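Local structure of Oxidored_FMN domain-containing protein ([Pseudomonas] geniculata N1, 6L6J) at residues A[273-278]-A[298-303]; A[23-28]-A[314-319]; A[255-260]-A[292-297]. The protein probably oxidises the amine 6-hydroxypseudooxynicotine, using bound FMN together with a four-iron, four-sulfur cluster. All blocks are in the same frame, centred on the assembly; numbering follows the deposited sequence.

Contact 1 of 3, residues A[273-278]-A[298-303]; sequences FEEGQQ and RFTSPD. With FMN (flavin mononucleotide), chain B.
The backbones of 273-276 and 298-301 run 60° apart and come nearest at E275 and R298, whose CA atoms are 5.4 Å from each other. E275 leads its carboxylate along the second segment, with CG anti to the carbonyl carbon (chi1 -81°). There E275 OE1 accepts T300 N at 3.1 Å along a nearly straight N-H, approached from above the carboxylate plane, and takes a weak bond from S301 N. Without this carboxylate, as with an alanine here, the amides of T300 and S301 would probably lose their shared acceptor, just ahead of the helix that S301 caps. That helix, 302-310, follows strand 293-296 of the flavin-binding TIM barrel, and the intervening turn reaches FMN: R298 N makes a weak bond to the phosphate O1P. R298 sends its guanidinium back to the other loop. Its edge meets E274 in a salt bridge, where R298 NH1 lies 3.3 Å from E274 OE1, although the carboxylate and guanidinium planes stand 72° apart. F273 O receives only a weak, bent bond from R298 NH2. The other oxygen of E274, OE2, pairs with R441. G276 brings its CA to 3.7 Å from F299 CE1, an oblique approach to the ring.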
loop_
_atom_site.group_PDB
_atom_site.type_symbol
_atom_site.label_atom_id
_atom_site.label_comp_id
_atom_site.label_asym_id
_atom_site.label_seq_id
_atom_site.Cartn_x
_atom_site.Cartn_y
_atom_site.Cartn_z
ATOM N N PHE A 273 5.313 8.506 8.080
ATOM C CA PHE A 273 4.907 7.877 9.363
ATOM C C PHE A 273 5.899 6.768 9.705
ATOM O O PHE A 273 6.561 6.348 8.787
ATOM C CB PHE A 273 3.450 7.427 9.246
ATOM C CG PHE A 273 2.487 8.525 8.862
ATOM C CD1 PHE A 273 2.388 8.948 7.545
ATOM C CD2 PHE A 273 1.669 9.133 9.810
ATOM C CE1 PHE A 273 1.498 9.956 7.182
ATOM C CE2 PHE A 273 0.785 10.141 9.449
ATOM C CZ PHE A 273 0.700 10.555 8.134
ATOM N N GLU A 274 6.025 6.376 10.978
ATOM C CA GLU A 274 6.665 5.088 11.407
ATOM C C GLU A 274 5.665 4.296 12.259
ATOM O O GLU A 274 4.514 4.749 12.405
ATOM C CB GLU A 274 8.013 5.325 12.118
ATOM C CG GLU A 274 9.005 4.113 12.103
ATOM C CD GLU A 274 9.488 3.501 10.780
ATOM O OE1 GLU A 274 9.001 3.901 9.698
ATOM O OE2 GLU A 274 10.343 2.626 10.813
ATOM N N GLU A 275 6.084 3.130 12.754
ATOM C CA GLU A 275 5.244 2.167 13.510
ATOM C C GLU A 275 4.456 2.838 14.633
ATOM O O GLU A 275 4.981 3.690 15.311
ATOM C CB GLU A 275 6.094 1.082 14.155
ATOM C CG GLU A 275 6.464 -0.024 13.203
ATOM C CD GLU A 275 6.928 -1.254 13.950
ATOM O OE1 GLU A 275 6.048 -2.019 14.485
ATOM O OE2 GLU A 275 8.175 -1.415 14.003
ATOM N N GLY A 276 3.235 2.371 14.846
ATOM C CA GLY A 276 2.382 2.759 15.978
ATOM C C GLY A 276 2.304 4.260 16.112
ATOM O O GLY A 276 2.395 4.719 17.237
ATOM N N GLN A 277 2.158 4.965 14.984
ATOM C CA GLN A 277 1.993 6.446 14.907
ATOM C C GLN A 277 0.596 6.831 15.415
ATOM O O GLN A 277 0.417 8.012 15.808
ATOM C CB GLN A 277 2.255 6.972 13.486
ATOM C CG GLN A 277 1.293 6.428 12.416
ATOM C CD GLN A 277 0.025 7.236 12.164
ATOM O OE1 GLN A 277 -0.193 8.304 12.774
ATOM N NE2 GLN A 277 -0.829 6.710 11.267
ATOM N N GLN A 278 -0.351 5.882 15.431
ATOM C CA GLN A 278 -1.773 6.152 15.784
ATOM C C GLN A 278 -1.949 6.087 17.301
ATOM O O GLN A 278 -3.023 6.509 17.792
ATOM C CB GLN A 278 -2.733 5.165 15.134
ATOM C CG GLN A 278 -2.593 5.064 13.619
ATOM C CD GLN A 278 -3.895 4.652 12.965
ATOM O OE1 GLN A 278 -4.885 4.366 13.632
ATOM N NE2 GLN A 278 -3.914 4.618 11.641
ATOM N N ARG A 298 1.009 -0.054 11.291
ATOM C CA ARG A 298 1.992 -0.722 10.395
ATOM C C ARG A 298 2.892 -1.631 11.240
ATOM O O ARG A 298 4.122 -1.616 11.037
ATOM C CB ARG A 298 2.799 0.318 9.612
ATOM C CG ARG A 298 3.176 -0.139 8.210
ATOM C CD ARG A 298 4.550 0.325 7.761
ATOM N NE ARG A 298 4.708 1.761 7.916
ATOM C CZ ARG A 298 5.826 2.374 8.282
ATOM N NH1 ARG A 298 6.936 1.688 8.480
ATOM N NH2 ARG A 298 5.828 3.685 8.432
ATOM N N PHE A 299 2.281 -2.414 12.136
ATOM C CA PHE A 299 2.995 -3.218 13.160
ATOM C C PHE A 299 3.808 -4.305 12.451
ATOM O O PHE A 299 3.230 -5.088 11.691
ATOM C CB PHE A 299 2.012 -3.740 14.203
ATOM C CG PHE A 299 1.377 -2.677 15.069
ATOM C CD1 PHE A 299 2.155 -1.767 15.784
ATOM C CD2 PHE A 299 -0.002 -2.616 15.219
ATOM C CE1 PHE A 299 1.560 -0.819 16.605
ATOM C CE2 PHE A 299 -0.591 -1.679 16.057
ATOM C CZ PHE A 299 0.190 -0.781 16.744
ATOM N N THR A 300 5.121 -4.322 12.697
ATOM C CA THR A 300 6.118 -5.240 12.076
ATOM C C THR A 300 7.058 -5.834 13.130
ATOM O O THR A 300 7.497 -6.975 12.930
ATOM C CB THR A 300 6.952 -4.501 11.021
ATOM O OG1 THR A 300 6.077 -3.589 10.348
ATOM C CG2 THR A 300 7.610 -5.457 10.050
ATOM N N SER A 301 7.431 -5.036 14.139
ATOM C CA SER A 301 8.247 -5.430 15.316
ATOM C C SER A 301 7.392 -6.230 16.292
ATOM O O SER A 301 6.427 -5.707 16.860
ATOM C CB SER A 301 8.853 -4.236 16.016
ATOM O OG SER A 301 9.569 -4.627 17.204
ATOM N N PRO A 302 7.744 -7.512 16.535
ATOM C CA PRO A 302 7.038 -8.322 17.530
ATOM C C PRO A 302 7.074 -7.724 18.945
ATOM O O PRO A 302 6.107 -7.905 19.667
ATOM C CB PRO A 302 7.775 -9.672 17.510
ATOM C CG PRO A 302 8.509 -9.691 16.176
ATOM C CD PRO A 302 8.838 -8.244 15.875
ATOM N N ASP A 303 8.161 -7.021 19.294
ATOM C CA ASP A 303 8.364 -6.376 20.628
ATOM C C ASP A 303 7.478 -5.126 20.757
ATOM O O ASP A 303 6.960 -4.866 21.864
ATOM C CB ASP A 303 9.842 -6.098 20.849
ATOM C CG ASP A 303 10.670 -7.370 20.841
ATOM O OD1 ASP A 303 10.161 -8.396 21.324
ATOM O OD2 ASP A 303 11.802 -7.342 20.340
HETATM N N1 FMN B . -9.788 0.199 5.548
HETATM C C2 FMN B . -11.146 0.007 5.522
HETATM O O2 FMN B . -11.784 0.300 6.537
HETATM N N3 FMN B . -11.827 -0.508 4.489
HETATM C C4 FMN B . -11.192 -0.879 3.365
HETATM O O4 FMN B . -11.819 -1.347 2.416
HETATM C C4A FMN B . -9.718 -0.684 3.282
HETATM N N5 FMN B . -9.019 -1.032 2.174
HETATM C C5A FMN B . -7.672 -0.907 2.179
HETATM C C6 FMN B . -6.941 -1.333 1.073
HETATM C C7 FMN B . -5.565 -1.220 1.095
HETATM C C7M FMN B . -4.809 -1.618 -0.114
HETATM C C8 FMN B . -4.866 -0.694 2.273
HETATM C C8M FMN B . -3.375 -0.528 2.302
HETATM C C9 FMN B . -5.569 -0.273 3.371
HETATM C C9A FMN B . -6.954 -0.366 3.388
HETATM N N10 FMN B . -7.688 0.014 4.520
HETATM C C10 FMN B . -9.052 -0.137 4.482
HETATM C "C1'" FMN B . -7.043 0.557 5.757
HETATM C "C2'" FMN B . -6.494 -0.570 6.612
HETATM O "O2'" FMN B . -7.607 -1.303 7.093
HETATM C "C3'" FMN B . -5.696 -0.080 7.784
HETATM O "O3'" FMN B . -6.563 0.639 8.662
HETATM C "C4'" FMN B . -4.509 0.806 7.409
HETATM O "O4'" FMN B . -3.803 0.244 6.277
HETATM C "C5'" FMN B . -3.576 1.010 8.595
HETATM O "O5'" FMN B . -3.067 -0.255 8.982
HETATM P P FMN B . -1.640 -0.774 8.422
HETATM O O1P FMN B . -0.609 0.197 8.952
HETATM O O2P FMN B . -1.556 -2.151 9.001
HETATM O O3P FMN B . -1.770 -0.755 6.911
#

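Contact 2 of 3, residues A[23-28]-A[314-319]; sequences RFYVVP and LDLIGA. With FMN (flavin mononucleotide), chain B.
Parallel pairing of strand 24-26 with strand 316-319, F24 beside I317, Y25 beside G318 and V26 beside A319, closes the eight-stranded TIM barrel by joining its first strand to its last. The short strand axes approach to 4.9 Å and cross at -35°. Backbone bonds alternate along the ladder: I317 N to R23 O, Y25 N to I317 O, A319 N to Y25 O and V27 N to A319 O, the last at 2.9 Å.

At the N-terminal end of the pair, R23 stretches its chain from CG to NE past D315, and R23 NH1 donates to D315 O at 2.9 Å. This oxygen sits at the guanidinium edge and uses a lone pair in the carbonyl plane; this bond and that of NE to I8 O together probably limit rotation of the guanidinium. Y25, its CG anti to the backbone N (chi1 -172°), turns its ring across L316, where Y25 CD2 lies 4.0 Å from L316 CD1, and its hydroxyl bonds to Y168. F24 and I317 face the other way and share M305 of helix 302-310.

Toward the flavin, V27 lays CG2 against the carbonyl of A319, and V27 CG1 comes 4.1 Å from G318 CA, on the side where a larger residue would carry a side chain. One step on, FMN O2' donates to P28 O at 2.6 Å, while A319 CA lies 3.6 Å from the phosphate O2P. The ladder uses the amides of Y25, V27, I317 and A319 between the two strands, whereas the carbonyl of P28, past its end, serves the ribityl chain of the cofactor.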
loop_
_atom_site.group_PDB
_atom_site.type_symbol
_atom_site.label_atom_id
_atom_site.label_comp_id
_atom_site.label_asym_id
_atom_site.label_seq_id
_atom_site.Cartn_x
_atom_site.Cartn_y
_atom_site.Cartn_z
ATOM N N ARG A 23 -3.927 -12.934 18.926
ATOM C CA ARG A 23 -4.096 -11.461 18.935
ATOM C C ARG A 23 -3.757 -10.872 17.571
ATOM O O ARG A 23 -3.905 -9.645 17.448
ATOM C CB ARG A 23 -3.201 -10.817 19.992
ATOM C CG ARG A 23 -3.440 -11.324 21.408
ATOM C CD ARG A 23 -2.971 -10.323 22.431
ATOM N NE ARG A 23 -3.056 -10.823 23.784
ATOM C CZ ARG A 23 -3.986 -10.497 24.688
ATOM N NH1 ARG A 23 -4.954 -9.650 24.378
ATOM N NH2 ARG A 23 -3.949 -11.052 25.897
ATOM N N PHE A 24 -3.301 -11.684 16.605
ATOM C CA PHE A 24 -3.053 -11.210 15.212
ATOM C C PHE A 24 -4.388 -11.097 14.457
ATOM O O PHE A 24 -5.072 -12.109 14.270
ATOM C CB PHE A 24 -2.083 -12.113 14.468
ATOM C CG PHE A 24 -0.760 -12.272 15.148
ATOM C CD1 PHE A 24 0.214 -11.304 15.012
ATOM C CD2 PHE A 24 -0.493 -13.379 15.927
ATOM C CE1 PHE A 24 1.445 -11.437 15.635
ATOM C CE2 PHE A 24 0.744 -13.515 16.545
ATOM C CZ PHE A 24 1.711 -12.548 16.386
ATOM N N TYR A 25 -4.737 -9.882 14.027
ATOM C CA TYR A 25 -6.073 -9.538 13.497
ATOM C C TYR A 25 -5.902 -8.803 12.177
ATOM O O TYR A 25 -5.239 -7.798 12.173
ATOM C CB TYR A 25 -6.806 -8.684 14.528
ATOM C CG TYR A 25 -8.252 -8.385 14.236
ATOM C CD1 TYR A 25 -8.624 -7.492 13.253
ATOM C CD2 TYR A 25 -9.250 -8.946 15.002
ATOM C CE1 TYR A 25 -9.951 -7.172 13.021
ATOM C CE2 TYR A 25 -10.580 -8.641 14.790
ATOM C CZ TYR A 25 -10.934 -7.738 13.811
ATOM O OH TYR A 25 -12.249 -7.436 13.647
ATOM N N VAL A 26 -6.504 -9.292 11.103
ATOM C CA VAL A 26 -6.375 -8.647 9.766
ATOM C C VAL A 26 -7.587 -7.743 9.580
ATOM O O VAL A 26 -8.718 -8.272 9.454
ATOM C CB VAL A 26 -6.230 -9.668 8.626
ATOM C CG1 VAL A 26 -6.152 -8.964 7.273
ATOM C CG2 VAL A 26 -5.028 -10.572 8.847
ATOM N N VAL A 27 -7.342 -6.438 9.570
ATOM C CA VAL A 27 -8.400 -5.392 9.514
ATOM C C VAL A 27 -8.904 -5.316 8.079
ATOM O O VAL A 27 -8.217 -5.749 7.157
ATOM C CB VAL A 27 -7.889 -4.039 10.032
ATOM C CG1 VAL A 27 -7.807 -4.042 11.545
ATOM C CG2 VAL A 27 -6.541 -3.651 9.424
ATOM N N PRO A 28 -10.137 -4.815 7.853
ATOM C CA PRO A 28 -10.697 -4.726 6.511
ATOM C C PRO A 28 -9.740 -3.927 5.620
ATOM O O PRO A 28 -9.355 -2.843 6.004
ATOM C CB PRO A 28 -12.029 -3.966 6.651
ATOM C CG PRO A 28 -12.330 -3.935 8.127
ATOM C CD PRO A 28 -11.051 -4.286 8.879
ATOM N N LEU A 314 -3.823 -1.588 23.317
ATOM C CA LEU A 314 -4.689 -2.476 22.498
ATOM C C LEU A 314 -4.903 -3.833 23.182
ATOM O O LEU A 314 -4.061 -4.240 24.009
ATOM C CB LEU A 314 -4.008 -2.688 21.135
ATOM C CG LEU A 314 -3.683 -1.427 20.332
ATOM C CD1 LEU A 314 -2.912 -1.775 19.070
ATOM C CD2 LEU A 314 -4.951 -0.672 19.993
ATOM N N ASP A 315 -5.965 -4.537 22.797
ATOM C CA ASP A 315 -6.158 -5.979 23.113
ATOM C C ASP A 315 -5.698 -6.786 21.905
ATOM O O ASP A 315 -5.164 -7.885 22.106
ATOM C CB ASP A 315 -7.607 -6.266 23.479
ATOM C CG ASP A 315 -8.023 -5.453 24.682
ATOM O OD1 ASP A 315 -7.471 -5.720 25.774
ATOM O OD2 ASP A 315 -8.852 -4.507 24.496
ATOM N N LEU A 316 -5.880 -6.232 20.700
ATOM C CA LEU A 316 -5.598 -6.931 19.421
ATOM C C LEU A 316 -4.657 -6.097 18.550
ATOM O O LEU A 316 -4.898 -4.892 18.391
ATOM C CB LEU A 316 -6.929 -7.203 18.728
ATOM C CG LEU A 316 -7.817 -8.219 19.433
ATOM C CD1 LEU A 316 -9.240 -8.174 18.895
ATOM C CD2 LEU A 316 -7.235 -9.618 19.298
ATOM N N ILE A 317 -3.608 -6.738 18.040
ATOM C CA ILE A 317 -2.660 -6.183 17.032
ATOM C C ILE A 317 -3.390 -6.159 15.679
ATOM O O ILE A 317 -3.439 -7.231 14.992
ATOM C CB ILE A 317 -1.369 -7.028 17.000
ATOM C CG1 ILE A 317 -0.694 -7.062 18.374
ATOM C CG2 ILE A 317 -0.396 -6.566 15.921
ATOM C CD1 ILE A 317 -0.509 -5.703 19.013
ATOM N N GLY A 318 -3.952 -4.999 15.323
ATOM C CA GLY A 318 -4.571 -4.782 14.003
ATOM C C GLY A 318 -3.511 -4.641 12.929
ATOM O O GLY A 318 -2.547 -3.897 13.169
ATOM N N ALA A 319 -3.683 -5.314 11.793
ATOM C CA ALA A 319 -2.772 -5.168 10.631
ATOM C C ALA A 319 -3.536 -5.268 9.312
ATOM O O ALA A 319 -4.477 -6.061 9.219
ATOM C CB ALA A 319 -1.670 -6.188 10.693
HETATM N N1 FMN B . -9.788 0.199 5.548
HETATM C C2 FMN B . -11.146 0.007 5.522
HETATM O O2 FMN B . -11.784 0.300 6.537
HETATM N N3 FMN B . -11.827 -0.508 4.489
HETATM C C4 FMN B . -11.192 -0.879 3.365
HETATM O O4 FMN B . -11.819 -1.347 2.416
HETATM C C4A FMN B . -9.718 -0.684 3.282
HETATM N N5 FMN B . -9.019 -1.032 2.174
HETATM C C5A FMN B . -7.672 -0.907 2.179
HETATM C C6 FMN B . -6.941 -1.333 1.073
HETATM C C7 FMN B . -5.565 -1.220 1.095
HETATM C C7M FMN B . -4.809 -1.618 -0.114
HETATM C C8 FMN B . -4.866 -0.694 2.273
HETATM C C8M FMN B . -3.375 -0.528 2.302
HETATM C C9 FMN B . -5.569 -0.273 3.371
HETATM C C9A FMN B . -6.954 -0.366 3.388
HETATM N N10 FMN B . -7.688 0.014 4.520
HETATM C C10 FMN B . -9.052 -0.137 4.482
HETATM C "C1'" FMN B . -7.043 0.557 5.757
HETATM C "C2'" FMN B . -6.494 -0.570 6.612
HETATM O "O2'" FMN B . -7.607 -1.303 7.093
HETATM C "C3'" FMN B . -5.696 -0.080 7.784
HETATM O "O3'" FMN B . -6.563 0.639 8.662
HETATM C "C4'" FMN B . -4.509 0.806 7.409
HETATM O "O4'" FMN B . -3.803 0.244 6.277
HETATM C "C5'" FMN B . -3.576 1.010 8.595
HETATM O "O5'" FMN B . -3.067 -0.255 8.982
HETATM P P FMN B . -1.640 -0.774 8.422
HETATM O O1P FMN B . -0.609 0.197 8.952
HETATM O O2P FMN B . -1.556 -2.151 9.001
HETATM O O3P FMN B . -1.770 -0.755 6.911
#

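Contact 3 of 3, residues A[255-260]-A[292-297]; sequences LWDVNV and PVVGVG. With FMN (flavin mononucleotide), chain B.
V294 and D257 cross obliquely on one face of the pair of parallel strands 255-260 and 293-296, and the valine methyl CG1 carries most of that meeting. With chi1 at 52°, V294 CG1 stands between the backbone N and the carbonyl carbon of its residue, a position that turns it across to D257, 3.4 Å from D257 CA and 3.5 Å from D257 CB. D257 extends with CG anti to its own N (chi1 -172°), which brings the carboxylate alongside this methyl while its oxygens reach further: OD1 forms a salt bridge with R224, an FMN-binding residue, and OD2 bonds to the hydroxyl of Y168. A methyl thus covers the flank of an acid that polar partners hold at its end. L255 comes to V294 CG1 from another side, L255 CD1 being 3.9 Å away and also resting against P292 O.

On the other face the side-chain contacts between the two strands are apolar. V293 CG1 meets V258 CG2 at a slant, 3.7 Å away, and W256 touches V293 through CB, its indole leading away to bond A250 O through NE1. Three backbone bonds set the register: W256 N to P292 O, V294 N to W256 O at 3.0 Å and V258 N to V294 O. At the C-terminal end of the strands V296 borders the phosphate end of FMN, V296 CB lying 3.3 Å from FMN O5', and N259 ND2 makes a weak bond to D266, which also binds the cofactor.

These are consecutive strands of the barrel. On its other edge strand 255-261 is bonded to strand 220-229, while helix 285-288 packs over V258 and V293, and Y25 of strand 24-26 touches L255 and V294 inside the barrel.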
loop_
_atom_site.group_PDB
_atom_site.type_symbol
_atom_site.label_atom_id
_atom_site.label_comp_id
_atom_site.label_asym_id
_atom_site.label_seq_id
_atom_site.Cartn_x
_atom_site.Cartn_y
_atom_site.Cartn_z
ATOM N N LEU A 255 -16.633 -5.353 19.904
ATOM C CA LEU A 255 -15.263 -4.966 19.476
ATOM C C LEU A 255 -15.295 -3.514 18.999
ATOM O O LEU A 255 -16.223 -3.164 18.226
ATOM C CB LEU A 255 -14.810 -5.910 18.353
ATOM C CG LEU A 255 -13.451 -5.640 17.683
ATOM C CD1 LEU A 255 -12.292 -6.179 18.504
ATOM C CD2 LEU A 255 -13.394 -6.290 16.307
ATOM N N TRP A 256 -14.342 -2.708 19.466
ATOM C CA TRP A 256 -13.988 -1.388 18.888
ATOM C C TRP A 256 -12.791 -1.569 17.954
ATOM O O TRP A 256 -11.703 -1.922 18.461
ATOM C CB TRP A 256 -13.682 -0.381 19.991
ATOM C CG TRP A 256 -14.907 0.101 20.695
ATOM C CD1 TRP A 256 -15.422 -0.360 21.870
ATOM C CD2 TRP A 256 -15.779 1.155 20.259
ATOM N NE1 TRP A 256 -16.554 0.336 22.190
ATOM C CE2 TRP A 256 -16.805 1.262 21.218
ATOM C CE3 TRP A 256 -15.783 2.027 19.164
ATOM C CZ2 TRP A 256 -17.832 2.192 21.107
ATOM C CZ3 TRP A 256 -16.800 2.954 19.062
ATOM C CH2 TRP A 256 -17.808 3.034 20.023
ATOM N N ASP A 257 -12.982 -1.335 16.653
ATOM C CA ASP A 257 -11.878 -1.238 15.654
ATOM C C ASP A 257 -11.598 0.248 15.371
ATOM O O ASP A 257 -12.481 0.903 14.749
ATOM C CB ASP A 257 -12.202 -2.018 14.372
ATOM C CG ASP A 257 -11.020 -2.101 13.418
ATOM O OD1 ASP A 257 -10.092 -1.257 13.531
ATOM O OD2 ASP A 257 -11.018 -3.015 12.590
ATOM N N VAL A 258 -10.446 0.779 15.816
ATOM C CA VAL A 258 -10.236 2.261 15.890
ATOM C C VAL A 258 -8.959 2.682 15.149
ATOM O O VAL A 258 -7.875 2.069 15.346
ATOM C CB VAL A 258 -10.282 2.820 17.331
ATOM C CG1 VAL A 258 -11.687 2.747 17.918
ATOM C CG2 VAL A 258 -9.253 2.175 18.251
ATOM N N ASN A 259 -9.109 3.751 14.361
ATOM C CA ASN A 259 -8.056 4.318 13.480
ATOM C C ASN A 259 -8.306 5.825 13.296
ATOM O O ASN A 259 -9.202 6.365 13.975
ATOM C CB ASN A 259 -7.996 3.530 12.165
ATOM C CG ASN A 259 -9.204 3.752 11.276
ATOM O OD1 ASN A 259 -10.165 4.424 11.669
ATOM N ND2 ASN A 259 -9.167 3.172 10.080
ATOM N N VAL A 260 -7.560 6.473 12.394
ATOM C CA VAL A 260 -7.661 7.946 12.137
ATOM C C VAL A 260 -8.327 8.175 10.769
ATOM O O VAL A 260 -7.998 7.458 9.789
ATOM C CB VAL A 260 -6.284 8.624 12.236
ATOM C CG1 VAL A 260 -5.686 8.432 13.620
ATOM C CG2 VAL A 260 -5.318 8.136 11.166
ATOM N N PRO A 292 -12.836 -5.413 23.995
ATOM C CA PRO A 292 -11.563 -5.587 23.291
ATOM C C PRO A 292 -11.368 -4.507 22.215
ATOM O O PRO A 292 -12.308 -4.221 21.519
ATOM C CB PRO A 292 -11.629 -6.963 22.620
ATOM C CG PRO A 292 -12.827 -7.648 23.246
ATOM C CD PRO A 292 -13.718 -6.575 23.853
ATOM N N VAL A 293 -10.181 -3.905 22.155
ATOM C CA VAL A 293 -9.858 -2.809 21.201
ATOM C C VAL A 293 -8.790 -3.333 20.241
ATOM O O VAL A 293 -7.740 -3.876 20.717
ATOM C CB VAL A 293 -9.399 -1.527 21.925
ATOM C CG1 VAL A 293 -9.073 -0.407 20.952
ATOM C CG2 VAL A 293 -10.427 -1.046 22.935
ATOM N N VAL A 294 -9.061 -3.185 18.945
ATOM C CA VAL A 294 -8.088 -3.469 17.856
ATOM C C VAL A 294 -7.694 -2.132 17.222
ATOM O O VAL A 294 -8.581 -1.349 16.879
ATOM C CB VAL A 294 -8.633 -4.454 16.800
ATOM C CG1 VAL A 294 -9.989 -4.041 16.232
ATOM C CG2 VAL A 294 -7.621 -4.661 15.674
ATOM N N GLY A 295 -6.402 -1.906 17.079
ATOM C CA GLY A 295 -5.833 -0.738 16.412
ATOM C C GLY A 295 -4.752 -1.179 15.452
ATOM O O GLY A 295 -4.347 -2.367 15.498
ATOM N N VAL A 296 -4.288 -0.247 14.621
ATOM C CA VAL A 296 -3.288 -0.500 13.547
ATOM C C VAL A 296 -2.138 0.492 13.730
ATOM O O VAL A 296 -2.358 1.565 14.314
ATOM C CB VAL A 296 -3.960 -0.408 12.159
ATOM C CG1 VAL A 296 -5.025 -1.494 11.976
ATOM C CG2 VAL A 296 -4.574 0.969 11.923
ATOM N N GLY A 297 -0.941 0.125 13.274
ATOM C CA GLY A 297 0.231 1.016 13.308
ATOM C C GLY A 297 1.346 0.516 12.426
ATOM O O GLY A 297 2.508 0.640 12.793
HETATM N N1 FMN B . -9.788 0.199 5.548
HETATM C C2 FMN B . -11.146 0.007 5.522
HETATM O O2 FMN B . -11.784 0.300 6.537
HETATM N N3 FMN B . -11.827 -0.508 4.489
HETATM C C4 FMN B . -11.192 -0.879 3.365
HETATM O O4 FMN B . -11.819 -1.347 2.416
HETATM C C4A FMN B . -9.718 -0.684 3.282
HETATM N N5 FMN B . -9.019 -1.032 2.174
HETATM C C5A FMN B . -7.672 -0.907 2.179
HETATM C C6 FMN B . -6.941 -1.333 1.073
HETATM C C7 FMN B . -5.565 -1.220 1.095
HETATM C C7M FMN B . -4.809 -1.618 -0.114
HETATM C C8 FMN B . -4.866 -0.694 2.273
HETATM C C8M FMN B . -3.375 -0.528 2.302
HETATM C C9 FMN B . -5.569 -0.273 3.371
HETATM C C9A FMN B . -6.954 -0.366 3.388
HETATM N N10 FMN B . -7.688 0.014 4.520
HETATM C C10 FMN B . -9.052 -0.137 4.482
HETATM C "C1'" FMN B . -7.043 0.557 5.757
HETATM C "C2'" FMN B . -6.494 -0.570 6.612
HETATM O "O2'" FMN B . -7.607 -1.303 7.093
HETATM C "C3'" FMN B . -5.696 -0.080 7.784
HETATM O "O3'" FMN B . -6.563 0.639 8.662
HETATM C "C4'" FMN B . -4.509 0.806 7.409
HETATM O "O4'" FMN B . -3.803 0.244 6.277
HETATM C "C5'" FMN B . -3.576 1.010 8.595
HETATM O "O5'" FMN B . -3.067 -0.255 8.982
HETATM P P FMN B . -1.640 -0.774 8.422
HETATM O O1P FMN B . -0.609 0.197 8.952
HETATM O O2P FMN B . -1.556 -2.151 9.001
HETATM O O3P FMN B . -1.770 -0.755 6.911
#

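In the fold
From the N terminus, 23-28 starts the barrel, and contact 2 closes a loop of 285 residues when 314-319 returns to it. Contacts 1 and 3 both fall within that loop. They cross each other: 255-260 comes first, then 273-278, then 292-297, which completes contact 3, and finally 298-303, which completes contact 1. G276 N, 2.8 Å from G297 O in a probable hydrogen bond, joins the loop of contact 1 to the turn leaving strand 293-296. That strand also adjoins 316-319, with L316 N 3.0 Å from V293 O, and the F299 ring packs on L314, I317 and G318. Together they link barrel seam, neighbouring strands and phosphate-end turn around one FMN.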